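Local coordinates for protein TRAP dicarboxylate transporter-DctP subunit (PDB 4N6D) that probably binds a small organic solute, such as a dicarboxylate, in the periplasm and hands it to a TRAP-type membrane transporter, at residues M239-N242 and S243-L247; K57-A60 and G61-V65. All coordinates share one frame; numbering follows the deposited sequence.

Contact 1 (M239-N242 and S243-L247)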
ATOM      1  N   MET A 239      12.941  12.443   1.566  1.00  7.39           N
ATOM      2  CA  MET A 239      13.424  13.791   1.335  1.00  6.53           C
ATOM      3  C   MET A 239      14.940  13.779   1.155  1.00  7.47           C
ATOM      4  O   MET A 239      15.661  13.049   1.843  1.00  7.76           O
ATOM      5  CB  MET A 239      13.027  14.677   2.515  1.00  9.35           C
ATOM      6  CG  MET A 239      13.516  16.108   2.382  1.00  6.76           C
ATOM      7  SD  MET A 239      12.817  17.189   3.640  1.00 10.87           S
ATOM      8  CE  MET A 239      13.105  18.781   2.904  1.00 14.17           C
ATOM      9  N   ASN A 240      15.404  14.598   0.220  1.00  6.72           N
ATOM     10  CA  ASN A 240      16.830  14.757  -0.053  1.00  7.10           C
ATOM     11  C   ASN A 240      17.544  15.225   1.213  1.00  8.43           C
ATOM     12  O   ASN A 240      17.039  16.103   1.922  1.00  8.47           O
ATOM     13  CB  ASN A 240      17.002  15.788  -1.165  1.00  8.27           C
ATOM     14  CG  ASN A 240      18.437  16.158  -1.382  1.00 12.82           C
ATOM     15  OD1 ASN A 240      18.938  17.082  -0.749  1.00  9.49           O
ATOM     16  ND2 ASN A 240      19.108  15.457  -2.296  1.00 11.76           N
ATOM     17  N   MET A 241      18.683  14.624   1.526  1.00  9.93           N
ATOM     18  CA  MET A 241      19.363  14.933   2.777  1.00  8.40           C
ATOM     19  C   MET A 241      19.874  16.369   2.838  1.00  9.06           C
ATOM     20  O   MET A 241      19.810  17.003   3.898  1.00  8.61           O
ATOM     21  CB  MET A 241      20.516  13.961   3.034  1.00  9.71           C
ATOM     22  CG  MET A 241      21.075  14.101   4.408  1.00  9.90           C
ATOM     23  SD  MET A 241      19.945  13.437   5.615  1.00 16.75           S
ATOM     24  CE  MET A 241      20.106  11.695   5.231  1.00 19.41           C
ATOM     25  N   ASN A 242      20.400  16.907   1.738  1.00 11.14           N
ATOM     26  CA  ASN A 242      20.786  18.314   1.771  1.00 10.14           C
ATOM     27  C   ASN A 242      19.596  19.237   2.033  1.00 10.72           C
ATOM     28  O   ASN A 242      19.687  20.206   2.792  1.00  9.21           O
ATOM     29  CB  ASN A 242      21.496  18.695   0.472  1.00 12.23           C
ATOM     30  CG  ASN A 242      22.792  17.953   0.298  1.00 18.11           C
ATOM     31  OD1 ASN A 242      22.900  17.053  -0.530  1.00 28.03           O
ATOM     32  ND2 ASN A 242      23.778  18.324   1.062  1.00 15.12           N
ATOM     33  N   SER A 243      18.459  18.930   1.414  1.00  9.45           N
ATOM     34  CA  SER A 243      17.246  19.679   1.687  1.00  7.67           C
ATOM     35  C   SER A 243      16.829  19.595   3.155  1.00  9.21           C
ATOM     36  O   SER A 243      16.483  20.609   3.760  1.00  9.42           O
ATOM     37  CB  SER A 243      16.104  19.203   0.780  1.00 11.20           C
ATOM     38  OG  SER A 243      16.498  19.266  -0.597  1.00 12.28           O
ATOM     39  N   TRP A 244      16.841  18.389   3.728  1.00  9.72           N
ATOM     40  CA  TRP A 244      16.527  18.208   5.144  1.00  8.36           C
ATOM     41  C   TRP A 244      17.492  18.992   6.032  1.00  9.76           C
ATOM     42  O   TRP A 244      17.092  19.709   6.971  1.00  9.27           O
ATOM     43  CB  TRP A 244      16.583  16.712   5.494  1.00  7.68           C
ATOM     44  CG  TRP A 244      16.440  16.452   6.956  1.00 10.14           C
ATOM     45  CD1 TRP A 244      17.424  16.051   7.821  1.00 12.22           C
ATOM     46  CD2 TRP A 244      15.252  16.610   7.740  1.00 10.53           C
ATOM     47  NE1 TRP A 244      16.909  15.930   9.097  1.00 14.05           N
ATOM     48  CE2 TRP A 244      15.583  16.281   9.072  1.00 13.97           C
ATOM     49  CE3 TRP A 244      13.941  16.998   7.450  1.00  9.46           C
ATOM     50  CZ2 TRP A 244      14.641  16.306  10.100  1.00 14.13           C
ATOM     51  CZ3 TRP A 244      13.012  17.025   8.477  1.00 10.51           C
ATOM     52  CH2 TRP A 244      13.372  16.695   9.784  1.00 12.66           C
ATOM     53  N   ASN A 245      18.773  18.879   5.721  1.00  9.73           N
ATOM     54  CA  ASN A 245      19.811  19.524   6.532  1.00 10.02           C
ATOM     55  C   ASN A 245      19.600  21.030   6.636  1.00 12.04           C
ATOM     56  O   ASN A 245      19.908  21.644   7.664  1.00 11.87           O
ATOM     57  CB  ASN A 245      21.185  19.264   5.922  1.00 11.70           C
ATOM     58  CG  ASN A 245      21.650  17.834   6.080  1.00 10.78           C
ATOM     59  OD1 ASN A 245      21.048  17.008   6.789  1.00 11.91           O
ATOM     60  ND2 ASN A 245      22.765  17.531   5.435  1.00 10.77           N
ATOM     61  N   SER A 246      19.082  21.609   5.551  1.00 11.58           N
ATOM     62  CA  SER A 246      18.897  23.049   5.422  1.00 12.43           C
ATOM     63  C   SER A 246      17.783  23.604   6.291  1.00 13.65           C
ATOM     64  O   SER A 246      17.700  24.822   6.479  1.00 13.24           O
ATOM     65  CB  SER A 246      18.610  23.410   3.952  1.00 13.47           C
ATOM     66  OG  SER A 246      17.262  23.139   3.607  1.00 13.77           O
ATOM     67  N   LEU A 247      16.917  22.734   6.806  1.00 10.23           N
ATOM     68  CA  LEU A 247      15.747  23.187   7.549  1.00  9.19           C
ATOM     69  C   LEU A 247      16.109  23.590   8.975  1.00 13.22           C
ATOM     70  O   LEU A 247      16.859  22.890   9.631  1.00 15.52           O
ATOM     71  CB  LEU A 247      14.679  22.090   7.601  1.00 10.82           C
ATOM     72  CG  LEU A 247      14.219  21.505   6.274  1.00 11.35           C
ATOM     73  CD1 LEU A 247      13.149  20.435   6.485  1.00  8.92           C
ATOM     74  CD2 LEU A 247      13.683  22.639   5.399  1.00 11.58           C
TER
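M239 and W244 meet at about a right angle in a Met-aromatic contact, the thioether of M239 arriving at the rim of the indole, with SD 4.0 Å from W244 CE3 and 82° off the normal of the six-membered ring. The M239 chain is extended throughout, CG anti to the backbone N (chi1 179°), which carries CE against the first helical turn, to within 3.7 Å of S243 CB and 3.9 Å of L247 CD1. At the pyrrole side of the same indole, M241 bends back at chi2 and chi3 and brings SD to 4.2 Å from W244 CD1, oblique to the ring, giving a second Met-aromatic contact. This is the junction where strand 234-240 turns directly into the short helix 241-245, and N240 is its N-cap. A lone pair of N240 OD1, in the amide plane, takes the N-H of S243 at 2.9 Å, while N240 O receives W244 N. The far side of the amide is held too, ND2 by V83 O, so its rotation is fixed; S243 OG is hydrogen-bonded to D89 OD1. One turn on, the N245 amide lies face-on over M241 O, with CG 3.0 Å from it, while the same oxygen accepts N245 N at 2.8 Å. Further along, S246 OG donates to S243 O at 2.7 Å, and L247 lies against K252 and L255 of helix 249-285.

Contact 2 (K57-A60 and G61-V65). With I3C (5-amino-2,4,6-triiodobenzene-1,3-dicarboxylic acid), chain B.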
ATOM      1  N   LYS A  57       0.781  25.507   7.025  1.00 11.48           N
ATOM      2  CA  LYS A  57       0.031  26.112   8.129  1.00 11.17           C
ATOM      3  C   LYS A  57       0.892  26.103   9.385  1.00 13.26           C
ATOM      4  O   LYS A  57       1.023  27.123  10.054  1.00 13.73           O
ATOM      5  CB  LYS A  57      -1.288  25.367   8.376  1.00 13.91           C
ATOM      6  CG  LYS A  57      -2.162  25.967   9.485  1.00 14.84           C
ATOM      7  CD  LYS A  57      -3.471  25.199   9.595  1.00 19.42           C
ATOM      8  CE  LYS A  57      -4.336  25.693  10.755  1.00 22.73           C
ATOM      9  NZ  LYS A  57      -5.429  24.741  10.996  1.00 22.24           N
ATOM     10  N   ARG A  58       1.483  24.951   9.703  1.00 13.26           N
ATOM     11  CA  ARG A  58       2.173  24.795  10.989  1.00 12.06           C
ATOM     12  C   ARG A  58       3.477  25.572  11.051  1.00 13.59           C
ATOM     13  O   ARG A  58       3.942  25.928  12.130  1.00 16.00           O
ATOM     14  CB  ARG A  58       2.441  23.317  11.257  1.00 10.95           C
ATOM     15  CG  ARG A  58       1.189  22.581  11.564  1.00 10.97           C
ATOM     16  CD  ARG A  58       1.457  21.111  11.764  1.00 13.46           C
ATOM     17  NE  ARG A  58       0.208  20.375  11.789  1.00 11.55           N
ATOM     18  CZ  ARG A  58       0.072  19.131  12.249  1.00 14.52           C
ATOM     19  NH1 ARG A  58       1.096  18.482  12.800  1.00 12.89           N
ATOM     20  NH2 ARG A  58      -1.120  18.553  12.206  1.00 17.70           N
ATOM     21  N   THR A  59       4.061  25.852   9.888  1.00 10.54           N
ATOM     22  CA  THR A  59       5.282  26.662   9.823  1.00 11.01           C
ATOM     23  C   THR A  59       4.997  28.150   9.602  1.00 14.36           C
ATOM     24  O   THR A  59       5.922  28.950   9.375  1.00 14.77           O
ATOM     25  CB  THR A  59       6.252  26.170   8.717  1.00 10.07           C
ATOM     26  OG1 THR A  59       5.672  26.378   7.425  1.00 12.18           O
ATOM     27  CG2 THR A  59       6.611  24.727   8.897  1.00 10.74           C
ATOM     28  N   ALA A  60       3.721  28.515   9.668  1.00 15.28           N
ATOM     29  CA  ALA A  60       3.307  29.910   9.607  1.00 15.80           C
ATOM     30  C   ALA A  60       3.796  30.511   8.325  1.00 12.98           C
ATOM     31  O   ALA A  60       4.198  31.668   8.270  1.00 14.97           O
ATOM     32  CB  ALA A  60       3.831  30.693  10.804  1.00 23.49           C
ATOM     33  N   GLY A  61       3.760  29.701   7.277  1.00 16.46           N
ATOM     34  CA  GLY A  61       4.118  30.164   5.946  1.00 17.94           C
ATOM     35  C   GLY A  61       5.610  30.232   5.674  1.00 16.11           C
ATOM     36  O   GLY A  61       6.010  30.649   4.599  1.00 15.73           O
ATOM     37  N   LYS A  62       6.444  29.812   6.624  1.00 15.72           N
ATOM     38  CA  LYS A  62       7.885  29.826   6.393  1.00 13.84           C
ATOM     39  C   LYS A  62       8.307  28.829   5.325  1.00 13.27           C
ATOM     40  O   LYS A  62       9.305  29.035   4.640  1.00 14.63           O
ATOM     41  CB  LYS A  62       8.654  29.546   7.679  1.00 17.72           C
ATOM     42  CG  LYS A  62       8.629  30.710   8.652  1.00 27.57           C
ATOM     43  CD  LYS A  62       9.517  30.420   9.843  1.00 32.96           C
ATOM     44  CE  LYS A  62       9.046  29.184  10.570  1.00 38.69           C
ATOM     45  NZ  LYS A  62       9.847  28.918  11.784  1.00 45.02           N
ATOM     46  N   VAL A  63       7.539  27.758   5.186  1.00 11.54           N
ATOM     47  CA  VAL A  63       7.777  26.751   4.155  1.00 12.20           C
ATOM     48  C   VAL A  63       6.633  26.766   3.161  1.00 11.06           C
ATOM     49  O   VAL A  63       5.462  26.853   3.554  1.00 11.82           O
ATOM     50  CB  VAL A  63       7.827  25.322   4.763  1.00 12.41           C
ATOM     51  CG1 VAL A  63       8.003  24.258   3.674  1.00 10.26           C
ATOM     52  CG2 VAL A  63       8.948  25.219   5.775  1.00 15.94           C
ATOM     53  N   GLN A  64       6.969  26.710   1.879  1.00  9.57           N
ATOM     54  CA  GLN A  64       5.989  26.463   0.836  1.00 10.88           C
ATOM     55  C   GLN A  64       6.363  25.166   0.126  1.00 12.20           C
ATOM     56  O   GLN A  64       7.540  24.836   0.002  1.00 12.51           O
ATOM     57  CB  GLN A  64       5.909  27.632  -0.161  1.00 14.49           C
ATOM     58  CG  GLN A  64       7.118  27.811  -1.020  1.00 14.38           C
ATOM     59  CD  GLN A  64       6.986  29.004  -1.947  1.00 17.57           C
ATOM     60  OE1 GLN A  64       6.251  29.963  -1.654  1.00 17.76           O
ATOM     61  NE2 GLN A  64       7.687  28.954  -3.074  1.00 19.59           N
ATOM     62  N   VAL A  65       5.352  24.444  -0.344  1.00 10.07           N
ATOM     63  CA  VAL A  65       5.548  23.179  -1.054  1.00 11.63           C
ATOM     64  C   VAL A  65       4.874  23.233  -2.427  1.00 12.44           C
ATOM     65  O   VAL A  65       3.682  23.569  -2.535  1.00 13.82           O
ATOM     66  CB  VAL A  65       4.926  22.019  -0.240  1.00 11.71           C
ATOM     67  CG1 VAL A  65       5.199  20.672  -0.929  1.00 12.78           C
ATOM     68  CG2 VAL A  65       5.471  22.012   1.161  1.00 12.36           C
TER
HETATM   69  I3  I3C B 401       1.386  34.983  11.825  0.50 21.04           I
HETATM   70  I2  I3C B 401       0.747  31.863   6.754  0.50 27.29           I
HETATM   71  I1  I3C B 401       2.278  37.703   6.577  0.50 32.58           I
HETATM   72  O8  I3C B 401       3.268  37.630   9.996  0.50 28.50           O
HETATM   73  O9  I3C B 401       1.138  37.981  10.278  0.50 34.36           O
HETATM   74  C10 I3C B 401       1.515  34.665   5.504  0.50 29.30           C
HETATM   75  N13 I3C B 401       0.811  32.535   9.867  0.50 29.53           N
HETATM   76  C1  I3C B 401       1.763  36.029   9.036  0.50 23.90           C
HETATM   77  C6  I3C B 401       1.442  34.888   9.739  0.50 21.45           C
HETATM   78  C5  I3C B 401       1.151  33.699   9.105  0.50 24.96           C
HETATM   79  C4  I3C B 401       1.183  33.656   7.735  0.50 22.11           C
HETATM   80  C3  I3C B 401       1.504  34.779   6.995  0.50 17.15           C
HETATM   81  C2  I3C B 401       1.794  35.964   7.654  0.50 12.26           C
HETATM   82  C7  I3C B 401       2.069  37.279   9.801  0.50 30.75           C
HETATM   83  O11 I3C B 401       0.559  35.141   4.837  0.50 28.87           O
HETATM   84  O12 I3C B 401       2.461  34.075   4.915  0.50 34.92           O
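This is a local turn contact, in which T59, just past the end of helix 43-58, is bonded to K62, and to V63 at the start of strand 63-68. T59 OG1 accepts V63 N at 3.2 Å, with an N-H...O angle of 150°, and is also bonded to V55 O one turn back in the helix. With chi1 at 67°, OG1 sits between the backbone N and carbonyl carbon, while CG2 lies beside the N and meets V63 CG2 at 3.9 Å. The chain reverses through a type I' turn from T59 to K62, joined to a Schellman motif in which A60, at positive phi, is the C-prime residue, and the whole forms the helix-to-strand corner of a beta-alpha-beta unit. K62 N reaches T59 O at 2.9 Å, from well above the carbonyl plane. The K62 chain kinks at chi3 and arches across the outer end of that carbonyl, CG nearly in line with the C=O bond at 3.3 Å and CE at 3.4 Å from T59 O, before NZ salt-bridges D250. On the outer side of the turn lies the triiodinated phasing compound, I3C N13 3.6 Å from A60 CA and I3C I2 3.7 Å from G61 N.

In the fold
From the N terminus, strand 30-35 leads into helix 43-58, and contact 2 closes the tight turn that returns the chain to the same sheet as its edge strand 63-68. Much later, contact 1 closes another local turn, where strand 234-240 leaves that sheet and passes through a short helix toward helix 249-285. The two are in series, neither nested nor crossed, with centres about 16 Å apart and nearest atoms about 5 Å apart. Strand 30-35 links them: I30 and L32 touch V63, L32 touches M239 and I30 touches L247. Helix 249-285 spans both, meeting W244 and L247 on one hand and R58, K62 and V63 on the other.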